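Local coordinates for protein Beta/alpha-amylase (Paenibacillus polymyxa, PDB 3VOC) that hydrolyses alpha-1,4-glucosidic linkages of starch, this piece being the beta-amylase domain that removes maltose units from non-reducing chain ends, at residues A[337-342]-A[373-378]; A[304-309]-A[350-355]; A[281-286]-A[294-299]; A[384-389]-A[404-409]; A[310-313]-A[318-321]. All blocks are in the same frame, centred on the assembly; numbering follows the deposited sequence.

Contact 1 (A[337-342]-A[373-378])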
# COMPACT_ATOMS: atom_id res chain seq x y z
N LEU A 337 -7.38 -9.04 14.87
CA LEU A 337 -8.59 -9.60 14.27
C LEU A 337 -8.58 -9.43 12.74
O LEU A 337 -9.46 -8.78 12.18
CB LEU A 337 -9.84 -8.94 14.88
CG LEU A 337 -10.09 -9.22 16.37
CD1 LEU A 337 -11.11 -8.23 16.94
CD2 LEU A 337 -10.54 -10.68 16.58
N PRO A 338 -7.57 -10.01 12.06
CA PRO A 338 -7.41 -9.79 10.62
C PRO A 338 -8.55 -10.33 9.79
O PRO A 338 -8.85 -9.77 8.75
CB PRO A 338 -6.10 -10.54 10.27
CG PRO A 338 -5.92 -11.53 11.39
CD PRO A 338 -6.49 -10.86 12.61
N SER A 339 -9.19 -11.42 10.23
CA SER A 339 -10.27 -12.00 9.44
C SER A 339 -11.51 -11.09 9.45
O SER A 339 -12.14 -10.86 8.42
CB SER A 339 -10.61 -13.41 9.94
OG SER A 339 -11.62 -13.98 9.15
N THR A 340 -11.84 -10.56 10.63
CA THR A 340 -12.86 -9.52 10.78
C THR A 340 -12.51 -8.26 9.96
O THR A 340 -13.38 -7.66 9.35
CB THR A 340 -13.05 -9.15 12.27
OG1 THR A 340 -13.71 -10.24 12.95
CG2 THR A 340 -13.86 -7.85 12.46
N LEU A 341 -11.25 -7.87 9.98
CA LEU A 341 -10.80 -6.69 9.21
C LEU A 341 -11.04 -6.89 7.71
O LEU A 341 -11.60 -6.01 7.03
CB LEU A 341 -9.33 -6.37 9.50
CG LEU A 341 -8.66 -5.21 8.76
CD1 LEU A 341 -9.39 -3.89 9.03
CD2 LEU A 341 -7.19 -5.14 9.18
N VAL A 342 -10.64 -8.05 7.20
CA VAL A 342 -10.90 -8.41 5.81
C VAL A 342 -12.40 -8.33 5.50
O VAL A 342 -12.80 -7.75 4.49
CB VAL A 342 -10.38 -9.82 5.44
CG1 VAL A 342 -10.87 -10.22 4.03
CG2 VAL A 342 -8.83 -9.88 5.53
N GLU A 373 -9.51 -18.89 0.34
CA GLU A 373 -10.65 -19.38 -0.43
C GLU A 373 -11.97 -18.83 0.12
O GLU A 373 -12.82 -18.40 -0.64
CB GLU A 373 -10.72 -20.91 -0.44
CG GLU A 373 -11.82 -21.43 -1.38
CD GLU A 373 -12.13 -22.89 -1.16
OE1 GLU A 373 -12.17 -23.32 0.02
OE2 GLU A 373 -12.35 -23.61 -2.15
N GLU A 374 -12.13 -18.87 1.44
CA GLU A 374 -13.33 -18.33 2.10
C GLU A 374 -13.54 -16.85 1.74
O GLU A 374 -14.65 -16.45 1.37
CB GLU A 374 -13.26 -18.56 3.62
CG GLU A 374 -14.28 -17.75 4.45
CD GLU A 374 -13.76 -17.38 5.85
OE1 GLU A 374 -14.21 -16.36 6.42
OE2 GLU A 374 -12.91 -18.11 6.39
N LYS A 375 -12.48 -16.06 1.84
CA LYS A 375 -12.59 -14.63 1.59
C LYS A 375 -12.92 -14.31 0.14
O LYS A 375 -13.88 -13.56 -0.12
CB LYS A 375 -11.31 -13.88 2.04
CG LYS A 375 -11.00 -14.04 3.57
CD LYS A 375 -12.24 -13.77 4.43
CE LYS A 375 -11.89 -13.71 5.94
NZ LYS A 375 -13.12 -13.74 6.82
N ILE A 376 -12.17 -14.88 -0.80
CA ILE A 376 -12.40 -14.56 -2.22
C ILE A 376 -13.80 -14.96 -2.70
O ILE A 376 -14.36 -14.28 -3.56
CB ILE A 376 -11.25 -15.09 -3.16
CG1 ILE A 376 -11.12 -16.61 -3.11
CG2 ILE A 376 -9.91 -14.42 -2.79
CD1 ILE A 376 -10.02 -17.18 -4.03
N THR A 377 -14.36 -16.04 -2.15
CA THR A 377 -15.68 -16.52 -2.55
C THR A 377 -16.82 -15.80 -1.83
O THR A 377 -17.89 -15.60 -2.42
CB THR A 377 -15.86 -18.06 -2.35
OG1 THR A 377 -15.61 -18.40 -0.99
CG2 THR A 377 -14.91 -18.85 -3.27
N LYS A 378 -16.62 -15.41 -0.56
CA LYS A 378 -17.62 -14.63 0.18
C LYS A 378 -17.81 -13.25 -0.45
O LYS A 378 -18.91 -12.71 -0.47
CB LYS A 378 -17.20 -14.43 1.65
CG LYS A 378 -17.61 -15.54 2.59
CD LYS A 378 -17.07 -15.28 4.01
CE LYS A 378 -17.51 -16.37 5.00
NZ LYS A 378 -16.92 -16.15 6.37
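Lys375 reaches from helix 367-378 to the first turn of helix 338-352, where its ammonium group donates to Ser339. The bond from Lys375 NZ to Ser339 OG is 2.8 Å long, while a second approach, to the backbone O of Ser339 from the same NZ, is weak at 3.4 Å. The ammonium protons are in demand from other acceptors as well: Lys375 NZ forms a salt bridge with its neighbour Glu374, 2.9 Å from OE1, and another with Asp343, one residue beyond the 337-342 segment. Buried as Lys375 is, these two carboxylates probably balance its charge. Glu374 OE1 serves two lysines, since Lys378 NZ lies 2.7 Å from Glu374 OE1; the two ammonium groups meet this oxygen from opposite faces of the carboxylate plane, and Glu374 OE2 is held by Lys371. Ser339 OG, swung anti to its own nitrogen (chi1 -178°), is also hydrogen-bonded to a bound Tris molecule, so the small hydroxyl has two partners. Nearer its backbone the lysine behaves as an apolar residue. Its chain bends at chi2 (-48°), laying CG and CD against one branch of Val342, with Val342 CG1 3.8 Å from Lys375 CD. A long side chain suits the place because the helix segments stand 11.5 Å apart, nearly parallel at 16°. Such side-by-side helices, following successive strands 318-321 and 356-359, are the hallmark of the outer helical layer of a TIM barrel, the fold of glycosyl hydrolase family 14.

Contact 2 (A[304-309]-A[350-355])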
# COMPACT_ATOMS: atom_id res chain seq x y z
N ASP A 304 -11.72 6.28 8.89
CA ASP A 304 -13.07 6.02 8.39
C ASP A 304 -12.92 5.23 7.09
O ASP A 304 -12.64 5.80 6.02
CB ASP A 304 -13.82 7.38 8.19
CG ASP A 304 -15.22 7.23 7.59
OD1 ASP A 304 -15.59 6.15 7.09
OD2 ASP A 304 -15.95 8.25 7.59
N TYR A 305 -13.13 3.91 7.18
CA TYR A 305 -12.97 3.07 6.00
C TYR A 305 -14.04 3.35 4.94
O TYR A 305 -13.78 3.22 3.75
CB TYR A 305 -13.02 1.59 6.37
CG TYR A 305 -11.78 1.06 7.04
CD1 TYR A 305 -10.53 1.15 6.43
CD2 TYR A 305 -11.87 0.43 8.28
CE1 TYR A 305 -9.40 0.65 7.05
CE2 TYR A 305 -10.74 -0.07 8.90
CZ TYR A 305 -9.51 0.05 8.29
OH TYR A 305 -8.38 -0.46 8.91
N ASN A 306 -15.24 3.73 5.37
CA ASN A 306 -16.29 4.05 4.38
C ASN A 306 -15.80 5.19 3.49
O ASN A 306 -15.91 5.14 2.27
CB ASN A 306 -17.62 4.46 5.05
CG ASN A 306 -18.39 3.28 5.63
OD1 ASN A 306 -18.63 2.26 4.95
ND2 ASN A 306 -18.81 3.42 6.88
N ARG A 307 -15.24 6.23 4.11
CA ARG A 307 -14.79 7.39 3.37
C ARG A 307 -13.56 7.07 2.53
O ARG A 307 -13.44 7.55 1.42
CB ARG A 307 -14.46 8.53 4.32
CG ARG A 307 -14.50 9.89 3.65
CD ARG A 307 -14.23 10.96 4.68
NE ARG A 307 -12.79 11.20 4.82
CZ ARG A 307 -12.23 11.84 5.84
NH1 ARG A 307 -12.98 12.26 6.85
NH2 ARG A 307 -10.92 12.06 5.85
N LEU A 308 -12.65 6.29 3.09
CA LEU A 308 -11.41 5.97 2.38
C LEU A 308 -11.73 5.16 1.13
O LEU A 308 -11.17 5.42 0.05
CB LEU A 308 -10.46 5.18 3.29
CG LEU A 308 -9.09 4.81 2.70
CD1 LEU A 308 -8.27 6.05 2.32
CD2 LEU A 308 -8.31 3.98 3.68
N ILE A 309 -12.63 4.19 1.27
CA ILE A 309 -12.97 3.30 0.15
C ILE A 309 -13.79 4.06 -0.88
O ILE A 309 -13.65 3.84 -2.08
CB ILE A 309 -13.59 1.96 0.64
CG1 ILE A 309 -12.53 1.16 1.42
CG2 ILE A 309 -14.05 1.09 -0.53
CD1 ILE A 309 -13.11 0.03 2.31
N ASN A 350 -17.59 -3.92 -1.50
CA ASN A 350 -18.70 -4.50 -2.30
C ASN A 350 -19.96 -3.66 -2.26
O ASN A 350 -20.62 -3.51 -3.28
CB ASN A 350 -19.02 -5.94 -1.89
CG ASN A 350 -18.00 -6.93 -2.42
OD1 ASN A 350 -17.30 -6.65 -3.40
ND2 ASN A 350 -17.89 -8.07 -1.76
N ALA A 351 -20.28 -3.12 -1.08
CA ALA A 351 -21.43 -2.22 -0.93
C ALA A 351 -21.33 -1.03 -1.88
O ALA A 351 -22.34 -0.53 -2.37
CB ALA A 351 -21.55 -1.73 0.51
N LYS A 352 -20.10 -0.59 -2.14
CA LYS A 352 -19.83 0.57 -3.00
C LYS A 352 -19.53 0.21 -4.44
O LYS A 352 -19.39 1.10 -5.29
CB LYS A 352 -18.70 1.43 -2.43
CG LYS A 352 -19.00 1.98 -1.05
CD LYS A 352 -17.99 3.03 -0.66
CE LYS A 352 -18.30 3.62 0.69
NZ LYS A 352 -19.30 4.72 0.62
N GLY A 353 -19.43 -1.07 -4.75
CA GLY A 353 -19.07 -1.46 -6.11
C GLY A 353 -17.61 -1.16 -6.42
O GLY A 353 -17.27 -0.89 -7.58
N VAL A 354 -16.75 -1.19 -5.41
CA VAL A 354 -15.30 -1.12 -5.64
C VAL A 354 -14.76 -2.53 -5.85
O VAL A 354 -14.94 -3.40 -5.00
CB VAL A 354 -14.57 -0.42 -4.46
CG1 VAL A 354 -13.04 -0.47 -4.65
CG2 VAL A 354 -15.03 1.05 -4.35
N ARG A 355 -14.12 -2.76 -6.99
CA ARG A 355 -13.56 -4.08 -7.31
C ARG A 355 -12.46 -4.45 -6.32
O ARG A 355 -11.53 -3.67 -6.08
CB ARG A 355 -12.98 -4.09 -8.72
CG ARG A 355 -14.05 -3.95 -9.85
CD ARG A 355 -13.40 -3.65 -11.18
NE ARG A 355 -12.36 -4.63 -11.52
CZ ARG A 355 -12.59 -5.76 -12.20
NH1 ARG A 355 -13.81 -6.07 -12.62
NH2 ARG A 355 -11.58 -6.58 -12.46
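Lys352 lies along the flank of helix 305-315, its aliphatic chain reaching back to the backbone of Asn306. CB points toward that helix and CG, anti to the carbonyl carbon, carries the chain onward. Lys352 CD lies beside the branch methyl of Ile309, 4.4 Å from Ile309 CG2. The closest meeting belongs to CE, which sits 3.2 Å from the backbone O of Asn306; a methylene beside an ammonium group is slightly positive and so probably tolerates a carbonyl well. There the chain turns (chi4 -84°), and NZ ends 3.8 Å from the same Asn306 O, too far for a hydrogen bond. With an alanine here, the Asn306 carbonyl would probably lose its covering methylene and a gap would open beside Ile309. Beyond the lysine the contact is mainly apolar: Val354 CG2 lies 3.9 Å from both CG2 and the backbone O of Ile309, two beta-branched residues whose methyls meet obliquely. Between Lys352 and Val354, Gly353 takes a positive phi and closes helix 338-352 with a Schellman motif, while Asp304 caps the start of the other helix by accepting from Arg307 N. The contact thus joins two adjacent helices of the barrel's outer layer, just where the chain leaves helix 338-352 for strand 356-359.

Contact 3 (A[281-286]-A[294-299]). With EDO (1,2-ethanediol), chain E.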
# COMPACT_ATOMS: atom_id res chain seq x y z
N SER A 281 -3.39 -1.00 3.61
CA SER A 281 -2.65 -1.81 4.55
C SER A 281 -3.60 -2.60 5.45
O SER A 281 -4.67 -2.11 5.81
CB SER A 281 -1.81 -0.89 5.44
OG SER A 281 -0.91 -1.63 6.26
N GLY A 282 -3.17 -3.80 5.86
CA GLY A 282 -3.91 -4.59 6.83
C GLY A 282 -3.33 -4.39 8.22
O GLY A 282 -2.42 -5.12 8.64
N LEU A 283 -3.86 -3.40 8.95
CA LEU A 283 -3.31 -3.03 10.25
C LEU A 283 -4.15 -3.70 11.33
O LEU A 283 -4.92 -3.06 12.05
CB LEU A 283 -3.25 -1.50 10.36
CG LEU A 283 -2.37 -0.81 9.29
CD1 LEU A 283 -2.54 0.70 9.34
CD2 LEU A 283 -0.88 -1.17 9.52
N HIS A 284 -4.00 -5.03 11.38
CA HIS A 284 -4.92 -5.94 12.05
C HIS A 284 -4.71 -6.06 13.56
O HIS A 284 -5.52 -6.68 14.25
CB HIS A 284 -4.84 -7.34 11.41
CG HIS A 284 -3.47 -7.96 11.46
ND1 HIS A 284 -2.97 -8.58 12.58
CD2 HIS A 284 -2.50 -8.04 10.51
CE1 HIS A 284 -1.74 -9.01 12.33
NE2 HIS A 284 -1.43 -8.69 11.09
N TRP A 285 -3.64 -5.47 14.08
CA TRP A 285 -3.33 -5.61 15.51
C TRP A 285 -3.74 -4.37 16.30
O TRP A 285 -3.89 -3.28 15.74
CB TRP A 285 -1.85 -5.97 15.71
CG TRP A 285 -0.83 -5.00 15.18
CD1 TRP A 285 -0.11 -4.10 15.92
CD2 TRP A 285 -0.36 -4.88 13.83
NE1 TRP A 285 0.75 -3.41 15.09
CE2 TRP A 285 0.63 -3.87 13.81
CE3 TRP A 285 -0.69 -5.52 12.62
CZ2 TRP A 285 1.29 -3.48 12.64
CZ3 TRP A 285 -0.02 -5.13 11.44
CH2 TRP A 285 0.95 -4.11 11.47
N GLN A 286 -3.97 -4.55 17.61
CA GLN A 286 -4.60 -3.51 18.46
C GLN A 286 -6.00 -3.09 18.01
O GLN A 286 -6.49 -2.01 18.37
CB GLN A 286 -3.68 -2.28 18.62
CG GLN A 286 -2.26 -2.62 19.07
CD GLN A 286 -2.22 -3.43 20.37
OE1 GLN A 286 -3.22 -3.54 21.08
NE2 GLN A 286 -1.07 -4.02 20.66
N HIS A 294 -8.35 0.17 17.84
CA HIS A 294 -7.98 0.57 16.47
C HIS A 294 -6.78 1.53 16.41
O HIS A 294 -6.62 2.28 15.45
CB HIS A 294 -9.21 1.13 15.71
CG HIS A 294 -10.35 0.16 15.65
ND1 HIS A 294 -10.35 -0.95 14.83
CD2 HIS A 294 -11.52 0.11 16.35
CE1 HIS A 294 -11.47 -1.63 15.01
NE2 HIS A 294 -12.19 -1.01 15.93
N GLY A 295 -5.92 1.45 17.42
CA GLY A 295 -4.78 2.37 17.54
C GLY A 295 -3.81 2.25 16.38
O GLY A 295 -3.26 3.26 15.93
N THR A 296 -3.62 1.02 15.89
CA THR A 296 -2.66 0.78 14.78
C THR A 296 -3.17 1.38 13.46
O THR A 296 -2.44 2.09 12.75
CB THR A 296 -2.37 -0.72 14.63
OG1 THR A 296 -2.05 -1.26 15.92
CG2 THR A 296 -1.20 -0.97 13.65
N GLU A 297 -4.43 1.06 13.15
CA GLU A 297 -5.12 1.60 11.99
C GLU A 297 -5.10 3.12 11.99
O GLU A 297 -4.82 3.74 10.97
CB GLU A 297 -6.56 1.10 11.97
CG GLU A 297 -6.70 -0.40 11.71
CD GLU A 297 -8.04 -0.97 12.19
OE1 GLU A 297 -8.94 -1.14 11.34
OE2 GLU A 297 -8.17 -1.28 13.40
N GLN A 298 -5.41 3.73 13.14
CA GLN A 298 -5.45 5.19 13.23
C GLN A 298 -4.07 5.83 12.98
O GLN A 298 -3.97 6.81 12.21
CB GLN A 298 -6.06 5.63 14.57
CG GLN A 298 -7.58 5.40 14.58
CD GLN A 298 -8.25 5.54 15.93
OE1 GLN A 298 -7.66 6.00 16.90
NE2 GLN A 298 -9.52 5.13 15.98
N ALA A 299 -3.02 5.26 13.57
CA ALA A 299 -1.66 5.78 13.35
C ALA A 299 -1.26 5.68 11.88
O ALA A 299 -0.56 6.55 11.36
CB ALA A 299 -0.65 5.08 14.24
C1 EDO E . -9.98 2.55 12.36
O1 EDO E . -10.18 3.81 13.00
C2 EDO E . -11.17 2.28 11.47
O2 EDO E . -12.27 1.90 12.31
O HOH W 1 -5.70 -1.18 14.88
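Thr296 is pressed against Trp285, using both of its branches. Thr296 OG1 donates to the backbone O of Trp285 at 2.7 Å, from well above the carbonyl plane (55° out of it), while its methyl CG2 rests over the indole in a CH-pi contact, 3.7 Å from the centroid of the five-membered ring. A beta-branched hydroxyl residue suits both tasks. Leu283 continues the tight side, with its CD1 3.7 Å from the backbone O of Thr296 and its own backbone O 3.2 Å from Glu297 CG. The indole is fixed further by its NE1, bonded to Gly179 O, and by edge-to-face rings of Tyr169 and Tyr177. Around the Glu297 carboxylate the packing gives way to polar and solvent groups. A water accepts from Glu297 N and lies within hydrogen-bonding distance of Trp285 O and Glu297 OE2. An ethanediol, probably from the crystallisation liquor, bonds Tyr302 O and, weakly, Gln298 NE2. His294 ND1 donates to Glu297 OE2 at 2.6 Å, in the imidazole plane, and Glu297 OE1 pairs with Tyr305 OH. An alanine in place of Glu297 would probably leave His294 ND1 and Tyr305 OH without their partner and the imidazole free to turn. This loop follows the fifth strand at the catalytic face of a TIM barrel; its His284 probably binds substrate, as in related enzymes.

Contact 4 (A[384-389]-A[404-409])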
# COMPACT_ATOMS: atom_id res chain seq x y z
N PHE A 384 -6.52 -12.66 -6.89
CA PHE A 384 -5.72 -12.92 -5.71
C PHE A 384 -4.28 -13.05 -6.16
O PHE A 384 -3.99 -13.77 -7.13
CB PHE A 384 -6.15 -14.22 -4.98
CG PHE A 384 -5.31 -14.48 -3.76
CD1 PHE A 384 -5.58 -13.81 -2.57
CD2 PHE A 384 -4.20 -15.31 -3.83
CE1 PHE A 384 -4.78 -14.00 -1.45
CE2 PHE A 384 -3.39 -15.50 -2.73
CZ PHE A 384 -3.68 -14.84 -1.54
N THR A 385 -3.38 -12.36 -5.45
CA THR A 385 -1.95 -12.50 -5.68
C THR A 385 -1.26 -13.18 -4.49
O THR A 385 -1.34 -12.70 -3.35
CB THR A 385 -1.26 -11.14 -5.93
OG1 THR A 385 -1.88 -10.49 -7.04
CG2 THR A 385 0.22 -11.35 -6.28
N LEU A 386 -0.56 -14.28 -4.76
CA LEU A 386 0.18 -14.98 -3.71
C LEU A 386 1.60 -14.45 -3.52
O LEU A 386 2.39 -14.40 -4.47
CB LEU A 386 0.20 -16.50 -3.96
CG LEU A 386 0.79 -17.15 -2.68
CD1 LEU A 386 -0.26 -17.42 -1.62
CD2 LEU A 386 1.53 -18.38 -2.97
N LEU A 387 1.93 -14.03 -2.29
CA LEU A 387 3.30 -13.68 -1.94
C LEU A 387 3.98 -14.90 -1.34
O LEU A 387 3.46 -15.46 -0.37
CB LEU A 387 3.32 -12.54 -0.92
CG LEU A 387 3.09 -11.13 -1.47
CD1 LEU A 387 1.63 -10.87 -1.83
CD2 LEU A 387 3.60 -10.07 -0.48
N ARG A 388 5.11 -15.38 -1.89
CA ARG A 388 5.74 -14.99 -3.17
C ARG A 388 6.10 -16.24 -3.96
O ARG A 388 5.87 -17.37 -3.50
CB ARG A 388 7.08 -14.31 -2.92
CG ARG A 388 7.07 -12.88 -3.04
CD ARG A 388 8.34 -12.36 -2.39
NE ARG A 388 8.03 -11.11 -1.72
CZ ARG A 388 8.00 -9.93 -2.32
NH1 ARG A 388 8.25 -9.81 -3.62
NH2 ARG A 388 7.70 -8.86 -1.60
N ILE A 389 6.68 -16.01 -5.14
CA ILE A 389 6.99 -17.08 -6.06
C ILE A 389 7.80 -18.23 -5.42
O ILE A 389 7.48 -19.39 -5.64
CB ILE A 389 7.67 -16.53 -7.37
CG1 ILE A 389 7.89 -17.63 -8.40
CG2 ILE A 389 8.98 -15.78 -7.07
CD1 ILE A 389 8.21 -17.08 -9.82
N SER A 404 0.41 -27.40 -4.80
CA SER A 404 -0.78 -28.22 -5.00
C SER A 404 -2.02 -27.60 -4.34
O SER A 404 -3.05 -27.42 -4.99
CB SER A 404 -0.53 -29.66 -4.50
OG SER A 404 -1.69 -30.43 -4.72
N GLY A 405 -1.92 -27.25 -3.05
CA GLY A 405 -3.00 -26.54 -2.34
C GLY A 405 -3.36 -25.18 -2.95
O GLY A 405 -4.54 -24.84 -3.07
N PHE A 406 -2.35 -24.41 -3.34
CA PHE A 406 -2.63 -23.13 -4.00
C PHE A 406 -3.46 -23.39 -5.26
O PHE A 406 -4.46 -22.73 -5.50
CB PHE A 406 -1.33 -22.35 -4.33
CG PHE A 406 -1.58 -21.00 -4.97
CD1 PHE A 406 -2.34 -20.03 -4.31
CD2 PHE A 406 -1.06 -20.71 -6.23
CE1 PHE A 406 -2.58 -18.76 -4.90
CE2 PHE A 406 -1.29 -19.44 -6.84
CZ PHE A 406 -2.05 -18.47 -6.17
N LYS A 407 -3.05 -24.39 -6.04
CA LYS A 407 -3.79 -24.74 -7.24
C LYS A 407 -5.21 -25.23 -6.94
O LYS A 407 -6.17 -24.82 -7.59
CB LYS A 407 -3.03 -25.78 -8.06
CG LYS A 407 -3.51 -25.89 -9.50
CD LYS A 407 -2.88 -27.06 -10.22
CE LYS A 407 -3.61 -27.32 -11.50
NZ LYS A 407 -2.93 -28.42 -12.18
N GLN A 408 -5.35 -26.11 -5.95
CA GLN A 408 -6.67 -26.70 -5.64
C GLN A 408 -7.66 -25.70 -5.07
O GLN A 408 -8.84 -25.75 -5.39
CB GLN A 408 -6.51 -27.88 -4.67
CG GLN A 408 -5.75 -29.04 -5.30
CD GLN A 408 -6.20 -30.39 -4.80
OE1 GLN A 408 -7.40 -30.69 -4.75
NE2 GLN A 408 -5.24 -31.24 -4.45
N TYR A 409 -7.18 -24.80 -4.23
CA TYR A 409 -8.07 -23.86 -3.54
C TYR A 409 -8.31 -22.57 -4.30
O TYR A 409 -9.42 -22.02 -4.28
CB TYR A 409 -7.51 -23.54 -2.16
CG TYR A 409 -7.77 -24.63 -1.15
CD1 TYR A 409 -9.06 -24.83 -0.64
CD2 TYR A 409 -6.75 -25.47 -0.72
CE1 TYR A 409 -9.33 -25.83 0.29
CE2 TYR A 409 -7.00 -26.49 0.21
CZ TYR A 409 -8.29 -26.66 0.71
OH TYR A 409 -8.56 -27.65 1.63
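The ring of Phe406 reaches from helix 403-411 to the final barrel strand and touches Phe384 and Leu386, two residues apart and both directed at the helix. Its leading corner does the work: Phe406 CE1 lies 3.7 Å from Leu386 CB, and Phe406 CZ is equally close to that CB. On the other partner, Phe406 CE1 is 4.0 Å from Phe384 CD2, which comes in at the edge of the Phe406 ring, near its plane. The two phenyl rings therefore meet at a corner and do not stack. Leu386 adds a methyl, CD2, over one face of Phe406. All three side chains reach out in the same way, with CG opposite the main-chain nitrogen: chi1 is -178° in Phe406, 180° in Phe384 and -171° in Leu386. In Phe406 this choice carries the ring from the helix to the strand, whose nearest CA is 8.6 Å away (Leu386 CA to Phe406 CA). In the strand, it leaves the Leu386 branches beside the neighbouring aromatic, and CD1 of Leu386 lies at the edge of the Phe384 ring in its plane. Flat phenyl rings and a branched leucine suit such a layer, because they fill it with no polar group to satisfy. Leu392 touches Phe406 as well; from helix 367-378, Ile372 touches Phe384 and Phe369 touches Leu386. Thr385, between the two, turns the opposite way. Beyond the strand, a cis peptide precedes Arg388, which probably binds substrate. The alternation, outward apolar residues facing a helix and the next residue turned inward, is that of a TIM-barrel strand, here the eighth, closing against strand 7-11.

Contact 5 (A[310-313]-A[318-321])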
# COMPACT_ATOMS: atom_id res chain seq x y z
N GLN A 310 -14.62 5.01 -0.42
CA GLN A 310 -15.28 5.95 -1.33
C GLN A 310 -14.30 6.70 -2.24
O GLN A 310 -14.61 6.96 -3.41
CB GLN A 310 -16.16 6.95 -0.56
CG GLN A 310 -16.96 7.91 -1.50
CD GLN A 310 -17.90 7.18 -2.45
OE1 GLN A 310 -17.95 7.49 -3.66
NE2 GLN A 310 -18.64 6.21 -1.91
N LYS A 311 -13.13 7.06 -1.70
CA LYS A 311 -12.11 7.74 -2.50
C LYS A 311 -11.55 6.84 -3.60
O LYS A 311 -11.25 7.33 -4.69
CB LYS A 311 -11.00 8.32 -1.61
CG LYS A 311 -10.04 9.25 -2.33
CD LYS A 311 -10.66 10.64 -2.57
CE LYS A 311 -9.68 11.57 -3.27
NZ LYS A 311 -10.43 12.70 -3.91
N PHE A 312 -11.42 5.54 -3.32
CA PHE A 312 -11.06 4.58 -4.37
C PHE A 312 -12.09 4.61 -5.51
O PHE A 312 -11.72 4.70 -6.68
CB PHE A 312 -10.93 3.15 -3.82
CG PHE A 312 -9.58 2.85 -3.25
CD1 PHE A 312 -9.22 3.35 -1.99
CD2 PHE A 312 -8.65 2.09 -3.96
CE1 PHE A 312 -7.97 3.10 -1.45
CE2 PHE A 312 -7.38 1.82 -3.43
CZ PHE A 312 -7.04 2.33 -2.16
N LYS A 313 -13.37 4.57 -5.14
CA LYS A 313 -14.44 4.62 -6.13
C LYS A 313 -14.36 5.91 -6.93
O LYS A 313 -14.44 5.87 -8.16
CB LYS A 313 -15.81 4.54 -5.44
CG LYS A 313 -16.96 4.32 -6.41
CD LYS A 313 -18.26 4.07 -5.65
CE LYS A 313 -19.47 3.81 -6.57
NZ LYS A 313 -19.24 2.65 -7.48
N ASP A 318 -9.14 0.25 -8.39
CA ASP A 318 -9.52 -0.99 -7.74
C ASP A 318 -8.78 -1.09 -6.42
O ASP A 318 -7.74 -0.48 -6.25
CB ASP A 318 -9.18 -2.19 -8.63
CG ASP A 318 -10.08 -2.28 -9.87
OD1 ASP A 318 -10.98 -1.45 -10.04
OD2 ASP A 318 -9.89 -3.22 -10.66
N LEU A 319 -9.33 -1.87 -5.50
CA LEU A 319 -8.77 -1.96 -4.15
C LEU A 319 -8.14 -3.32 -3.93
O LEU A 319 -8.79 -4.35 -4.12
CB LEU A 319 -9.85 -1.70 -3.09
CG LEU A 319 -9.49 -1.97 -1.62
CD1 LEU A 319 -8.40 -1.02 -1.24
CD2 LEU A 319 -10.71 -1.77 -0.71
N THR A 320 -6.87 -3.33 -3.52
CA THR A 320 -6.21 -4.54 -3.09
C THR A 320 -6.17 -4.52 -1.57
O THR A 320 -5.76 -3.52 -0.95
CB THR A 320 -4.78 -4.65 -3.68
OG1 THR A 320 -4.87 -4.78 -5.10
CG2 THR A 320 -4.01 -5.86 -3.08
N PHE A 321 -6.63 -5.60 -0.97
CA PHE A 321 -6.49 -5.75 0.47
C PHE A 321 -5.69 -7.00 0.77
O PHE A 321 -5.45 -7.82 -0.12
CB PHE A 321 -7.86 -5.72 1.19
CG PHE A 321 -7.74 -5.41 2.65
CD1 PHE A 321 -7.24 -4.18 3.07
CD2 PHE A 321 -8.10 -6.35 3.62
CE1 PHE A 321 -7.09 -3.88 4.44
CE2 PHE A 321 -7.97 -6.07 5.00
CZ PHE A 321 -7.46 -4.84 5.40
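The phenyl ring of Phe312 carries a methyl of Leu319 on one face and a backbone oxygen at its rim. Leu319 CD1 stands 3.9 Å from the Phe312 ring centroid, 20° off the normal, a CH-pi contact displaced toward the CE2 and CZ side, with Phe312 CZ 3.7 Å from that methyl. At the edge, near the ring plane, the backbone O of Asp318 faces CD2 of Phe312 at 3.6 Å; the slightly positive rim hydrogens suit a carbonyl oxygen, though no hydrogen bond is implied. Phe312 swings its ring anti to the carbonyl carbon (chi1 -85°), which brings it against Leu319 and the Asp318 carbonyl. Leu257 and Ile280 also touch it. Helix 305-315 leads directly into strand 318-321, so the contact lies inside one beta-alpha-beta crossover of the TIM barrel, the helix packing on the outside of the strand that follows it. A leucine fits there because Leu319 is shared by several neighbours: Val345 of helix 338-352, Leu356 of the next strand, and Val354. CB of Asp318, by contrast, points away from the helix, and the carboxylate is held by salt bridges to Lys153, Arg275 and Arg355, at the beginning of the barrel strands.

How the contacts relate
All five contacts belong to one TIM barrel, and their chemistry follows the elements they join. Contacts 4 and 5, both buried, bind outer helices to strands of the same sheet, with apolar side chains and no hydrogen bond between their segments. Contacts 1 and 2 share helix 338-352 and join it to its neighbours on either flank: contact 1, though buried, rests on a lysine-to-serine bond, with carboxylates supporting the lysine, whereas contact 2 is partly exposed and mixed. Contact 5 lies within the chain span bounded by contact 2, and the two share helix 305-315. Contact 3 is a buried loop contact near the substrate side, touching contact 2 through a probable side-chain hydrogen bond.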